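Local coordinates for protein insecticidal Delta-Endotoxin Cry8Ea1 (Bacillus Thuringiensis, PDB 3EB7) that kills soil-dwelling larvae of Holotrichia parallela, probably by binding gut receptors and opening membrane pores as other three-domain Cry toxins do, at residues V509-D514 and I564-F569; G525-S530 and K545-S550; T281-Y286 and K299-H304; I285-S290 and F379-G384. One frame throughout, in Å; residues are numbered along the deposited sequence.

Contact 1: V509-D514 and I564-F569; sequences VDFDLD and ISVRNF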
loop_
_atom_site.group_PDB
_atom_site.type_symbol
_atom_site.label_atom_id
_atom_site.label_comp_id
_atom_site.label_asym_id
_atom_site.label_seq_id
_atom_site.Cartn_x
_atom_site.Cartn_y
_atom_site.Cartn_z
ATOM N N VAL A 509 -13.074 -23.622 6.242
ATOM C CA VAL A 509 -14.394 -24.241 6.434
ATOM C C VAL A 509 -15.388 -23.797 5.361
ATOM O O VAL A 509 -15.176 -22.757 4.748
ATOM C CB VAL A 509 -14.995 -23.942 7.847
ATOM C CG1 VAL A 509 -14.175 -24.600 8.904
ATOM C CG2 VAL A 509 -15.182 -22.420 8.098
ATOM N N ASP A 510 -16.438 -24.591 5.118
ATOM C CA ASP A 510 -17.569 -24.160 4.280
ATOM C C ASP A 510 -18.491 -23.351 5.218
ATOM O O ASP A 510 -18.510 -23.629 6.401
ATOM C CB ASP A 510 -18.389 -25.332 3.686
ATOM C CG ASP A 510 -17.537 -26.442 3.028
ATOM O OD1 ASP A 510 -17.891 -27.656 3.219
ATOM O OD2 ASP A 510 -16.543 -26.150 2.311
ATOM N N PHE A 511 -19.272 -22.389 4.691
ATOM C CA PHE A 511 -20.040 -21.451 5.516
ATOM C C PHE A 511 -21.167 -20.824 4.716
ATOM O O PHE A 511 -21.122 -20.736 3.488
ATOM C CB PHE A 511 -19.139 -20.314 6.091
ATOM C CG PHE A 511 -18.444 -19.495 5.035
ATOM C CD1 PHE A 511 -18.913 -18.236 4.688
ATOM C CD2 PHE A 511 -17.337 -20.016 4.326
ATOM C CE1 PHE A 511 -18.277 -17.500 3.654
ATOM C CE2 PHE A 511 -16.714 -19.293 3.330
ATOM C CZ PHE A 511 -17.198 -18.036 2.989
ATOM N N ASP A 512 -22.180 -20.374 5.443
ATOM C CA ASP A 512 -23.255 -19.563 4.916
ATOM C C ASP A 512 -22.845 -18.052 4.895
ATOM O O ASP A 512 -22.330 -17.532 5.868
ATOM C CB ASP A 512 -24.494 -19.775 5.807
ATOM C CG ASP A 512 -25.216 -21.118 5.537
ATOM O OD1 ASP A 512 -24.829 -21.861 4.599
ATOM O OD2 ASP A 512 -26.215 -21.414 6.251
ATOM N N LEU A 513 -23.075 -17.365 3.785
ATOM C CA LEU A 513 -22.766 -15.953 3.693
ATOM C C LEU A 513 -23.980 -15.209 3.180
ATOM O O LEU A 513 -24.589 -15.624 2.227
ATOM C CB LEU A 513 -21.561 -15.686 2.763
ATOM C CG LEU A 513 -21.064 -14.222 2.686
ATOM C CD1 LEU A 513 -19.567 -14.162 2.402
ATOM C CD2 LEU A 513 -21.863 -13.360 1.675
ATOM N N ASP A 514 -24.340 -14.110 3.821
ATOM C CA ASP A 514 -25.204 -13.175 3.136
ATOM C C ASP A 514 -24.784 -11.708 3.215
ATOM O O ASP A 514 -24.013 -11.281 4.093
ATOM C CB ASP A 514 -26.627 -13.337 3.575
ATOM C CG ASP A 514 -26.738 -13.449 5.024
ATOM O OD1 ASP A 514 -26.277 -12.493 5.689
ATOM O OD2 ASP A 514 -27.263 -14.486 5.496
ATOM N N ILE A 564 -21.759 -7.797 5.662
ATOM C CA ILE A 564 -21.591 -9.178 5.284
ATOM C C ILE A 564 -21.727 -10.002 6.544
ATOM O O ILE A 564 -21.132 -9.679 7.582
ATOM C CB ILE A 564 -20.208 -9.451 4.587
ATOM C CG1 ILE A 564 -19.986 -8.585 3.325
ATOM C CG2 ILE A 564 -20.036 -10.939 4.243
ATOM C CD1 ILE A 564 -21.138 -8.557 2.337
ATOM N N SER A 565 -22.537 -11.055 6.460
ATOM C CA SER A 565 -22.743 -11.965 7.590
ATOM C C SER A 565 -22.302 -13.373 7.232
ATOM O O SER A 565 -22.620 -13.860 6.127
ATOM C CB SER A 565 -24.226 -11.969 7.968
ATOM O OG SER A 565 -24.604 -10.696 8.482
ATOM N N VAL A 566 -21.550 -14.008 8.142
ATOM C CA VAL A 566 -21.155 -15.412 7.990
ATOM C C VAL A 566 -21.656 -16.294 9.180
ATOM O O VAL A 566 -21.720 -15.849 10.347
ATOM C CB VAL A 566 -19.621 -15.636 7.671
ATOM C CG1 VAL A 566 -19.193 -14.856 6.413
ATOM C CG2 VAL A 566 -18.729 -15.327 8.885
ATOM N N ARG A 567 -21.984 -17.542 8.849
ATOM C CA ARG A 567 -22.836 -18.395 9.648
ATOM C C ARG A 567 -22.607 -19.880 9.277
ATOM O O ARG A 567 -22.075 -20.185 8.203
ATOM C CB ARG A 567 -24.263 -17.999 9.277
ATOM C CG ARG A 567 -25.324 -18.370 10.220
ATOM C CD ARG A 567 -26.631 -17.803 9.734
ATOM N NE ARG A 567 -26.578 -16.350 9.766
ATOM C CZ ARG A 567 -27.424 -15.529 9.135
ATOM N NH1 ARG A 567 -28.424 -16.012 8.390
ATOM N NH2 ARG A 567 -27.256 -14.209 9.245
ATOM N N ASN A 568 -23.013 -20.783 10.169
ATOM C CA ASN A 568 -23.158 -22.215 9.868
ATOM C C ASN A 568 -21.884 -22.826 9.317
ATOM O O ASN A 568 -21.845 -23.331 8.191
ATOM C CB ASN A 568 -24.353 -22.420 8.897
ATOM C CG ASN A 568 -24.874 -23.870 8.868
ATOM O OD1 ASN A 568 -24.630 -24.663 9.797
ATOM N ND2 ASN A 568 -25.608 -24.215 7.803
ATOM N N PHE A 569 -20.826 -22.742 10.111
ATOM C CA PHE A 569 -19.513 -23.238 9.735
ATOM C C PHE A 569 -19.554 -24.773 9.661
ATOM O O PHE A 569 -20.059 -25.410 10.587
ATOM C CB PHE A 569 -18.479 -22.812 10.782
ATOM C CG PHE A 569 -18.044 -21.346 10.712
ATOM C CD1 PHE A 569 -16.822 -20.950 11.279
ATOM C CD2 PHE A 569 -18.829 -20.367 10.094
ATOM C CE1 PHE A 569 -16.424 -19.603 11.247
ATOM C CE2 PHE A 569 -18.439 -19.035 10.068
ATOM C CZ PHE A 569 -17.249 -18.657 10.655
HETATM O O HOH W 1 -25.402 -15.463 6.910
#
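Val566 presents CG1 to two side chains of the facing strand: CD1 of the Phe511 ring lies 3.8 Å from it and CD1 of Leu513 4.1 Å. Leu513 CD1 also meets Ile564 CG2 at 3.7 Å, so these side chains form a continuous apolar patch on this face. Beyond the strand end, the Phe569 ring packs against Val509 CG2 and Phe511 CB. The backbones run antiparallel (161°), with Asp512-Arg567 and Asp514-Ser565 as hydrogen-bonded pairs; Ser565 N to Asp514 O is 2.8 Å and nearly straight at 170°. The other face is polar. Asn568 ND2 donates to Asp512 OD2 at 3.3 Å, arriving above the carboxylate plane, while OD1 of the same Asp512 is engaged by Arg526 in a salt bridge. With CG between its backbone N and carbonyl carbon (chi1 45°), Asp514 brings OD2 to 3.5 Å from Arg567 NH1, well out of the guanidinium plane. No N-H points at that oxygen, so this salt bridge rests on charge alone. In this sheet of the C-terminal Cry domain, the backbone bonds and apolar face therefore probably fix the strand alignment, and the charged groups on the polar face add less directional attraction.

Contact 2: G525-S530 and K545-S550; sequences GRFNKS and KFASFS
Phe527 is gripped from two directions. Ala547 CB sits over one ring face, 3.5 Å from the centroid and only 13° off the normal, a CH-pi contact made with the methyl almost centred. Phe549 closes the rim: the edge of Phe527 turns toward the face of Phe549 in an offset edge-to-face pair, with centroids 5.4 Å apart and planes at 87°. Phe527 CZ and Phe549 CZ are 3.6 Å apart. The far edge of the contact is looser, Ser530 CB resting on Lys545 CG at 3.7 Å. What aims the central ring is the first torsion of Phe527, which holds CG anti to its carbonyl carbon (chi1 -59°), and a backbone pinned to Phe511 in the next strand. Ala547 is held likewise by Ile503, and Tyr505 touches both Phe527 and Ala547. The polar ends are served elsewhere: Ser530 OG by Asn543 O and Ser507 N, Lys545 NZ by Glu542 O. Strands 520-527 and 545-548 belong to different sheets, so the contact joins the two layers of the C-terminal beta sandwich near its surface. Its cohesion comes from dispersion and ring electrostatics, without hydrogen bonds between the segments.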
loop_
_atom_site.group_PDB
_atom_site.type_symbol
_atom_site.label_atom_id
_atom_site.label_comp_id
_atom_site.label_asym_id
_atom_site.label_seq_id
_atom_site.Cartn_x
_atom_site.Cartn_y
_atom_site.Cartn_z
ATOM N N GLY A 525 -26.028 -17.472 0.412
ATOM C CA GLY A 525 -25.539 -18.690 -0.207
ATOM C C GLY A 525 -24.547 -19.409 0.644
ATOM O O GLY A 525 -24.095 -18.877 1.641
ATOM N N ARG A 526 -24.195 -20.615 0.227
ATOM C CA ARG A 526 -23.175 -21.394 0.878
ATOM C C ARG A 526 -21.907 -21.353 0.049
ATOM O O ARG A 526 -21.972 -21.381 -1.178
ATOM C CB ARG A 526 -23.613 -22.846 1.046
ATOM C CG ARG A 526 -22.575 -23.666 1.793
ATOM C CD ARG A 526 -23.288 -24.470 2.808
ATOM N NE ARG A 526 -22.400 -25.212 3.701
ATOM C CZ ARG A 526 -22.256 -24.900 4.976
ATOM N NH1 ARG A 526 -22.888 -23.842 5.460
ATOM N NH2 ARG A 526 -21.465 -25.611 5.746
ATOM N N PHE A 527 -20.751 -21.282 0.721
ATOM C CA PHE A 527 -19.489 -21.236 0.024
ATOM C C PHE A 527 -18.535 -22.221 0.622
ATOM O O PHE A 527 -18.639 -22.576 1.788
ATOM C CB PHE A 527 -18.958 -19.794 -0.018
ATOM C CG PHE A 527 -19.907 -18.860 -0.696
ATOM C CD1 PHE A 527 -20.898 -18.196 0.045
ATOM C CD2 PHE A 527 -19.881 -18.732 -2.092
ATOM C CE1 PHE A 527 -21.832 -17.379 -0.596
ATOM C CE2 PHE A 527 -20.807 -17.941 -2.739
ATOM C CZ PHE A 527 -21.790 -17.255 -2.007
ATOM N N ASN A 528 -17.625 -22.700 -0.204
ATOM C CA ASN A 528 -16.775 -23.805 0.177
ATOM C C ASN A 528 -15.422 -23.335 0.675
ATOM O O ASN A 528 -14.994 -22.220 0.401
ATOM C CB ASN A 528 -16.616 -24.765 -1.008
ATOM C CG ASN A 528 -17.904 -25.555 -1.317
ATOM O OD1 ASN A 528 -18.699 -25.843 -0.430
ATOM N ND2 ASN A 528 -18.066 -25.947 -2.565
ATOM N N LYS A 529 -14.766 -24.194 1.429
ATOM C CA LYS A 529 -13.495 -23.878 2.018
ATOM C C LYS A 529 -12.437 -23.791 0.921
ATOM O O LYS A 529 -12.567 -24.442 -0.108
ATOM C CB LYS A 529 -13.119 -24.917 3.078
ATOM C CG LYS A 529 -12.720 -26.272 2.577
ATOM C CD LYS A 529 -12.297 -27.133 3.775
ATOM C CE LYS A 529 -11.334 -28.209 3.357
ATOM N NZ LYS A 529 -10.450 -28.688 4.485
ATOM N N SER A 530 -11.392 -23.015 1.167
ATOM C CA SER A 530 -10.450 -22.641 0.116
ATOM C C SER A 530 -9.041 -22.939 0.586
ATOM O O SER A 530 -8.075 -22.742 -0.158
ATOM C CB SER A 530 -10.575 -21.143 -0.177
ATOM O OG SER A 530 -10.076 -20.442 0.941
ATOM N N LYS A 545 -10.375 -16.869 -2.769
ATOM C CA LYS A 545 -11.406 -17.188 -3.762
ATOM C C LYS A 545 -12.544 -16.190 -3.678
ATOM O O LYS A 545 -12.617 -15.410 -2.738
ATOM C CB LYS A 545 -11.948 -18.620 -3.566
ATOM C CG LYS A 545 -10.856 -19.727 -3.603
ATOM C CD LYS A 545 -11.234 -20.933 -4.468
ATOM C CE LYS A 545 -9.997 -21.757 -4.854
ATOM N NZ LYS A 545 -9.201 -22.280 -3.641
ATOM N N PHE A 546 -13.445 -16.250 -4.650
ATOM C CA PHE A 546 -14.610 -15.384 -4.699
ATOM C C PHE A 546 -15.889 -16.105 -4.284
ATOM O O PHE A 546 -16.150 -17.219 -4.710
ATOM C CB PHE A 546 -14.793 -14.787 -6.101
ATOM C CG PHE A 546 -13.943 -13.580 -6.354
ATOM C CD1 PHE A 546 -14.094 -12.428 -5.570
ATOM C CD2 PHE A 546 -13.001 -13.580 -7.385
ATOM C CE1 PHE A 546 -13.306 -11.290 -5.784
ATOM C CE2 PHE A 546 -12.195 -12.443 -7.613
ATOM C CZ PHE A 546 -12.357 -11.296 -6.805
ATOM N N ALA A 547 -16.647 -15.464 -3.404
ATOM C CA ALA A 547 -18.040 -15.782 -3.197
ATOM C C ALA A 547 -18.816 -14.833 -4.108
ATOM O O ALA A 547 -18.916 -13.637 -3.818
ATOM C CB ALA A 547 -18.425 -15.578 -1.745
ATOM N N SER A 548 -19.351 -15.378 -5.207
ATOM C CA SER A 548 -19.967 -14.594 -6.264
ATOM C C SER A 548 -21.466 -14.919 -6.420
ATOM O O SER A 548 -21.878 -16.081 -6.452
ATOM C CB SER A 548 -19.212 -14.805 -7.582
ATOM O OG SER A 548 -19.729 -13.989 -8.628
ATOM N N PHE A 549 -22.269 -13.859 -6.483
ATOM C CA PHE A 549 -23.691 -13.934 -6.691
ATOM C C PHE A 549 -23.998 -13.300 -8.040
ATOM O O PHE A 549 -23.394 -12.278 -8.389
ATOM C CB PHE A 549 -24.428 -13.113 -5.643
ATOM C CG PHE A 549 -24.200 -13.559 -4.231
ATOM C CD1 PHE A 549 -23.314 -12.853 -3.403
ATOM C CD2 PHE A 549 -24.901 -14.666 -3.699
ATOM C CE1 PHE A 549 -23.107 -13.237 -2.079
ATOM C CE2 PHE A 549 -24.698 -15.065 -2.349
ATOM C CZ PHE A 549 -23.796 -14.341 -1.540
ATOM N N SER A 550 -24.978 -13.878 -8.738
ATOM C CA SER A 550 -25.478 -13.380 -10.009
ATOM C C SER A 550 -26.766 -12.586 -9.839
ATOM O O SER A 550 -27.041 -11.704 -10.634
ATOM C CB SER A 550 -25.696 -14.533 -11.008
ATOM O OG SER A 550 -26.545 -15.537 -10.453
#

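Contact 3: T281-Y286 and K299-H304; sequences TRLSIY and KKWIGH. With SO4 (sulfate ion), chain E.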
loop_
_atom_site.group_PDB
_atom_site.type_symbol
_atom_site.label_atom_id
_atom_site.label_comp_id
_atom_site.label_asym_id
_atom_site.label_seq_id
_atom_site.Cartn_x
_atom_site.Cartn_y
_atom_site.Cartn_z
ATOM N N THR A 281 -9.033 13.175 13.032
ATOM C CA THR A 281 -9.985 14.299 13.163
ATOM C C THR A 281 -9.498 15.467 14.048
ATOM O O THR A 281 -9.878 16.626 13.861
ATOM C CB THR A 281 -11.365 13.824 13.681
ATOM O OG1 THR A 281 -11.216 13.283 14.988
ATOM C CG2 THR A 281 -11.976 12.775 12.736
ATOM N N ARG A 282 -8.635 15.175 15.004
ATOM C CA ARG A 282 -8.140 16.226 15.880
ATOM C C ARG A 282 -6.832 15.804 16.510
ATOM O O ARG A 282 -6.634 14.615 16.784
ATOM C CB ARG A 282 -9.196 16.539 16.943
ATOM C CG ARG A 282 -9.035 17.903 17.591
ATOM C CD ARG A 282 -10.268 18.344 18.404
ATOM N NE ARG A 282 -10.072 19.727 18.885
ATOM C CZ ARG A 282 -10.306 20.822 18.155
ATOM N NH1 ARG A 282 -10.805 20.710 16.912
ATOM N NH2 ARG A 282 -10.052 22.027 18.677
ATOM N N LEU A 283 -5.913 16.756 16.702
ATOM C CA LEU A 283 -4.672 16.473 17.475
ATOM C C LEU A 283 -4.411 17.600 18.464
ATOM O O LEU A 283 -4.437 18.761 18.061
ATOM C CB LEU A 283 -3.482 16.443 16.521
ATOM C CG LEU A 283 -2.289 15.498 16.622
ATOM C CD1 LEU A 283 -1.076 16.287 16.234
ATOM C CD2 LEU A 283 -2.123 14.863 17.944
ATOM N N SER A 284 -4.161 17.288 19.727
ATOM C CA SER A 284 -3.678 18.300 20.679
ATOM C C SER A 284 -2.265 17.967 21.057
ATOM O O SER A 284 -2.021 16.844 21.428
ATOM C CB SER A 284 -4.494 18.345 21.989
ATOM O OG SER A 284 -5.819 18.702 21.734
ATOM N N ILE A 285 -1.348 18.936 20.968
ATOM C CA ILE A 285 0.068 18.679 21.294
ATOM C C ILE A 285 0.402 19.428 22.590
ATOM O O ILE A 285 0.097 20.604 22.729
ATOM C CB ILE A 285 1.002 19.131 20.142
ATOM C CG1 ILE A 285 0.594 18.477 18.818
ATOM C CG2 ILE A 285 2.505 18.943 20.481
ATOM C CD1 ILE A 285 1.278 19.094 17.560
ATOM N N TYR A 286 1.003 18.740 23.542
ATOM C CA TYR A 286 1.375 19.315 24.819
ATOM C C TYR A 286 2.898 19.551 24.808
ATOM O O TYR A 286 3.684 18.673 24.423
ATOM C CB TYR A 286 0.929 18.379 25.969
ATOM C CG TYR A 286 -0.586 18.213 26.003
ATOM C CD1 TYR A 286 -1.241 17.289 25.184
ATOM C CD2 TYR A 286 -1.361 19.010 26.825
ATOM C CE1 TYR A 286 -2.668 17.184 25.167
ATOM C CE2 TYR A 286 -2.758 18.910 26.836
ATOM C CZ TYR A 286 -3.407 18.006 26.004
ATOM O OH TYR A 286 -4.783 17.949 26.065
ATOM N N LYS A 299 11.736 23.937 23.581
ATOM C CA LYS A 299 10.319 23.686 23.833
ATOM C C LYS A 299 9.854 22.600 22.873
ATOM O O LYS A 299 9.906 22.763 21.643
ATOM C CB LYS A 299 9.488 24.928 23.639
ATOM C CG LYS A 299 9.610 25.940 24.693
ATOM C CD LYS A 299 8.956 27.204 24.151
ATOM C CE LYS A 299 8.522 28.103 25.238
ATOM N NZ LYS A 299 8.391 29.472 24.641
ATOM N N LYS A 300 9.395 21.486 23.439
ATOM C CA LYS A 300 9.238 20.272 22.656
ATOM C C LYS A 300 7.925 19.555 22.946
ATOM O O LYS A 300 7.305 19.772 23.961
ATOM C CB LYS A 300 10.446 19.338 22.866
ATOM C CG LYS A 300 10.687 18.932 24.296
ATOM C CD LYS A 300 11.747 17.807 24.360
ATOM C CE LYS A 300 12.435 17.666 25.740
ATOM N NZ LYS A 300 11.477 17.136 26.718
ATOM N N TRP A 301 7.533 18.702 22.017
ATOM C CA TRP A 301 6.351 17.859 22.078
ATOM C C TRP A 301 6.626 16.766 23.122
ATOM O O TRP A 301 7.482 15.851 22.892
ATOM C CB TRP A 301 6.198 17.255 20.674
ATOM C CG TRP A 301 5.014 16.323 20.374
ATOM C CD1 TRP A 301 4.431 15.375 21.206
ATOM C CD2 TRP A 301 4.328 16.218 19.111
ATOM N NE1 TRP A 301 3.408 14.721 20.525
ATOM C CE2 TRP A 301 3.339 15.204 19.242
ATOM C CE3 TRP A 301 4.462 16.877 17.880
ATOM C CZ2 TRP A 301 2.470 14.867 18.198
ATOM C CZ3 TRP A 301 3.592 16.542 16.842
ATOM C CH2 TRP A 301 2.607 15.535 17.015
ATOM N N ILE A 302 5.959 16.890 24.274
ATOM C CA ILE A 302 6.075 15.913 25.377
ATOM C C ILE A 302 4.861 14.970 25.545
ATOM O O ILE A 302 4.891 14.063 26.375
ATOM C CB ILE A 302 6.379 16.568 26.770
ATOM C CG1 ILE A 302 5.225 17.487 27.207
ATOM C CG2 ILE A 302 7.704 17.273 26.768
ATOM C CD1 ILE A 302 5.330 18.012 28.676
ATOM N N GLY A 303 3.805 15.185 24.771
ATOM C CA GLY A 303 2.617 14.333 24.808
ATOM C C GLY A 303 1.594 14.875 23.839
ATOM O O GLY A 303 1.730 16.010 23.362
ATOM N N HIS A 304 0.591 14.071 23.503
ATOM C CA HIS A 304 -0.496 14.501 22.621
ATOM C C HIS A 304 -1.753 13.701 22.862
ATOM O O HIS A 304 -1.741 12.624 23.456
ATOM C CB HIS A 304 -0.102 14.448 21.130
ATOM C CG HIS A 304 0.151 13.070 20.596
ATOM N ND1 HIS A 304 1.382 12.453 20.679
ATOM C CD2 HIS A 304 -0.659 12.209 19.932
ATOM C CE1 HIS A 304 1.311 11.257 20.121
ATOM N NE2 HIS A 304 0.094 11.093 19.632
HETATM S S SO4 E . 9.210 31.546 27.431
HETATM O O1 SO4 E . 9.731 32.465 28.438
HETATM O O2 SO4 E . 7.820 31.890 27.130
HETATM O O3 SO4 E . 10.077 31.693 26.252
HETATM O O4 SO4 E . 9.239 30.150 27.880
#
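Tyr286 N bonds to Gly303 O at 2.8 Å (170°) and Ile302 N to Tyr286 O at 2.9 Å, so Ile302 and Gly303 both face Tyr286 in a classic beta bulge between antiparallel strands. Ile302 has the helix-like backbone angles (-105/-5°) that mark the first residue of such a bulge. The extra residue of the bulge probably helps bring Trp301 and His304, three positions apart, onto one face: Trp301 NE1 donates to His304 ND1 at 3.0 Å, in the indole plane but tilted from the imidazole plane. His304 NE2 in turn pairs with Val419 O, consistent with a proton on NE2. Against the indole comes Ile285, its CG2 over the face, 3.8 Å from the five-membered ring centroid, and its CD1 3.5 Å from Trp301 CZ3 further along. Leu283 divides its branches, CD1 touching Trp301 CH2 and CD2 lying 3.6 Å from His304 CD2. Tyr286, on the other face of the sheet, lays its ring edge beside Gly303 O. Outside this core, a sulfate, probably from the crystallisation liquor, takes a weak bond from Lys299 NZ. A bulged hairpin, 278-292 with 296-310, at the centre of a four-stranded antiparallel sheet fits the beta-prism middle domain of Cry toxins.

Contact 4: I285-S290 and F379-G384; sequences IYTGRS and FTYNPG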
loop_
_atom_site.group_PDB
_atom_site.type_symbol
_atom_site.label_atom_id
_atom_site.label_comp_id
_atom_site.label_asym_id
_atom_site.label_seq_id
_atom_site.Cartn_x
_atom_site.Cartn_y
_atom_site.Cartn_z
ATOM N N ILE A 285 -1.348 18.936 20.968
ATOM C CA ILE A 285 0.068 18.679 21.294
ATOM C C ILE A 285 0.402 19.428 22.590
ATOM O O ILE A 285 0.097 20.604 22.729
ATOM C CB ILE A 285 1.002 19.131 20.142
ATOM C CG1 ILE A 285 0.594 18.477 18.818
ATOM C CG2 ILE A 285 2.505 18.943 20.481
ATOM C CD1 ILE A 285 1.278 19.094 17.560
ATOM N N TYR A 286 1.003 18.740 23.542
ATOM C CA TYR A 286 1.375 19.315 24.819
ATOM C C TYR A 286 2.898 19.551 24.808
ATOM O O TYR A 286 3.684 18.673 24.423
ATOM C CB TYR A 286 0.929 18.379 25.969
ATOM C CG TYR A 286 -0.586 18.213 26.003
ATOM C CD1 TYR A 286 -1.241 17.289 25.184
ATOM C CD2 TYR A 286 -1.361 19.010 26.825
ATOM C CE1 TYR A 286 -2.668 17.184 25.167
ATOM C CE2 TYR A 286 -2.758 18.910 26.836
ATOM C CZ TYR A 286 -3.407 18.006 26.004
ATOM O OH TYR A 286 -4.783 17.949 26.065
ATOM N N THR A 287 3.282 20.757 25.218
ATOM C CA THR A 287 4.662 21.222 25.150
ATOM C C THR A 287 5.303 21.388 26.540
ATOM O O THR A 287 4.678 21.850 27.482
ATOM C CB THR A 287 4.707 22.550 24.374
ATOM O OG1 THR A 287 4.125 22.332 23.076
ATOM C CG2 THR A 287 6.125 23.066 24.238
ATOM N N GLY A 288 6.560 20.960 26.641
ATOM C CA GLY A 288 7.395 21.206 27.794
ATOM C C GLY A 288 8.597 22.042 27.396
ATOM O O GLY A 288 8.936 22.169 26.236
ATOM N N ARG A 289 9.220 22.634 28.400
ATOM C CA ARG A 289 10.398 23.448 28.243
ATOM C C ARG A 289 11.553 22.756 28.982
ATOM O O ARG A 289 11.449 22.483 30.182
ATOM C CB ARG A 289 10.153 24.861 28.797
ATOM C CG ARG A 289 11.289 25.827 28.497
ATOM C CD ARG A 289 10.916 27.278 28.897
ATOM N NE ARG A 289 11.854 28.294 28.412
ATOM C CZ ARG A 289 13.052 28.535 28.944
ATOM N NH1 ARG A 289 13.484 27.839 29.982
ATOM N NH2 ARG A 289 13.821 29.483 28.456
ATOM N N SER A 290 12.624 22.447 28.255
ATOM C CA SER A 290 13.898 22.033 28.844
ATOM C C SER A 290 14.878 23.160 28.604
ATOM O O SER A 290 14.934 23.724 27.520
ATOM C CB SER A 290 14.417 20.790 28.152
ATOM O OG SER A 290 13.450 19.769 28.199
ATOM N N PHE A 379 -0.761 23.943 8.944
ATOM C CA PHE A 379 -0.851 23.932 10.405
ATOM C C PHE A 379 0.565 23.881 10.903
ATOM O O PHE A 379 1.349 23.061 10.458
ATOM C CB PHE A 379 -1.634 22.700 10.890
ATOM C CG PHE A 379 -3.054 22.635 10.353
ATOM C CD1 PHE A 379 -3.389 21.745 9.339
ATOM C CD2 PHE A 379 -4.051 23.490 10.860
ATOM C CE1 PHE A 379 -4.701 21.681 8.841
ATOM C CE2 PHE A 379 -5.361 23.452 10.382
ATOM C CZ PHE A 379 -5.696 22.535 9.371
ATOM N N THR A 380 0.913 24.793 11.796
ATOM C CA THR A 380 2.251 24.818 12.336
ATOM C C THR A 380 2.242 24.732 13.837
ATOM O O THR A 380 1.605 25.540 14.529
ATOM C CB THR A 380 3.021 26.088 11.930
ATOM O OG1 THR A 380 2.881 26.297 10.516
ATOM C CG2 THR A 380 4.466 25.952 12.316
ATOM N N TYR A 381 2.971 23.713 14.294
ATOM C CA TYR A 381 3.437 23.596 15.646
ATOM C C TYR A 381 4.874 24.184 15.750
ATOM O O TYR A 381 5.835 23.606 15.243
ATOM C CB TYR A 381 3.418 22.103 16.048
ATOM C CG TYR A 381 4.011 21.820 17.399
ATOM C CD1 TYR A 381 3.318 22.179 18.580
ATOM C CD2 TYR A 381 5.267 21.218 17.517
ATOM C CE1 TYR A 381 3.869 21.921 19.856
ATOM C CE2 TYR A 381 5.847 21.000 18.782
ATOM C CZ TYR A 381 5.125 21.324 19.935
ATOM O OH TYR A 381 5.663 21.073 21.181
ATOM N N ASN A 382 5.005 25.350 16.394
ATOM C CA ASN A 382 6.326 25.877 16.755
ATOM C C ASN A 382 6.348 26.710 18.041
ATOM O O ASN A 382 6.312 27.938 17.994
ATOM C CB ASN A 382 6.947 26.628 15.577
ATOM C CG ASN A 382 8.431 27.009 15.825
ATOM O OD1 ASN A 382 9.074 26.608 16.821
ATOM N ND2 ASN A 382 8.972 27.805 14.905
ATOM N N PRO A 383 6.434 26.053 19.210
ATOM C CA PRO A 383 6.399 26.883 20.439
ATOM C C PRO A 383 7.632 27.794 20.614
ATOM O O PRO A 383 7.522 28.809 21.292
ATOM C CB PRO A 383 6.288 25.868 21.572
ATOM C CG PRO A 383 6.671 24.535 20.944
ATOM C CD PRO A 383 6.525 24.607 19.491
ATOM N N GLY A 384 8.769 27.445 19.999
ATOM C CA GLY A 384 9.941 28.327 19.953
ATOM C C GLY A 384 11.134 27.797 20.712
ATOM O O GLY A 384 11.074 27.643 21.910
#
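Tyr381 reaches across with its ring face to Ile285 and its hydroxyl to Thr287. CG stands anti to the backbone N (chi1 174°), which projects the ring from its strand to the facing sheet, where Ile285 CG2 lies over one face, 3.3 Å from Tyr381 CE1; the approach is tight. Ile285 CD1 follows the same ring back toward its root, 3.8 Å from Tyr381 CD1. At the far end Tyr381 OH and Thr287 OG1 form a hydrogen bond of 2.7 Å, in which either hydroxyl could be the donor. Thr287 OG1 lies near the plane of the ring, at its edge, so the bond probably limits swinging of the phenol, and the isoleucine its tilt. Next but one in sequence, Pro383 folds back beneath its own tyrosine: its CD stands 3.6 Å above the ring face opposite Ile285, offset toward the rim. The ring is thus clamped between a branched side chain of one segment and the pyrrolidine of its own. Pro383 CG further meets Thr287 CG2 at 3.6 Å, so both branches of the threonine are engaged. The strand axes lie 10.7 Å apart at 28°, a separation that excludes backbone pairing and identifies facing layers. Strand 278-292 lies between 296-310 and 330-335 in its sheet, and strand 376-381 edges the other sheet beside 357-369; Gln332 and Ile334 of strand 330-335 also border this interface.

In the fold
Contacts 3 and 4 are buried and share Ile285 and Tyr286 on strand 278-292: contact 3 pairs that strand with its neighbour within a sheet, contact 4 packs it on a second sheet, and their centres lie 7 Å apart. Contact 1 is the partly buried in-sheet counterpart in the C-terminal domain, and contact 2, nested inside its loop, is the surface inter-sheet one; they meet through strands 511-517 and 520-527, with Leu513 N 2.8 Å from Gly525 O, a probable hydrogen bond. The in-sheet contacts add backbone bonds to their side-chain packing, whereas the inter-sheet ones rest on side chains alone. Charge gathers on the polar face of contact 1, whereas contact 4 buries a hydroxyl pair.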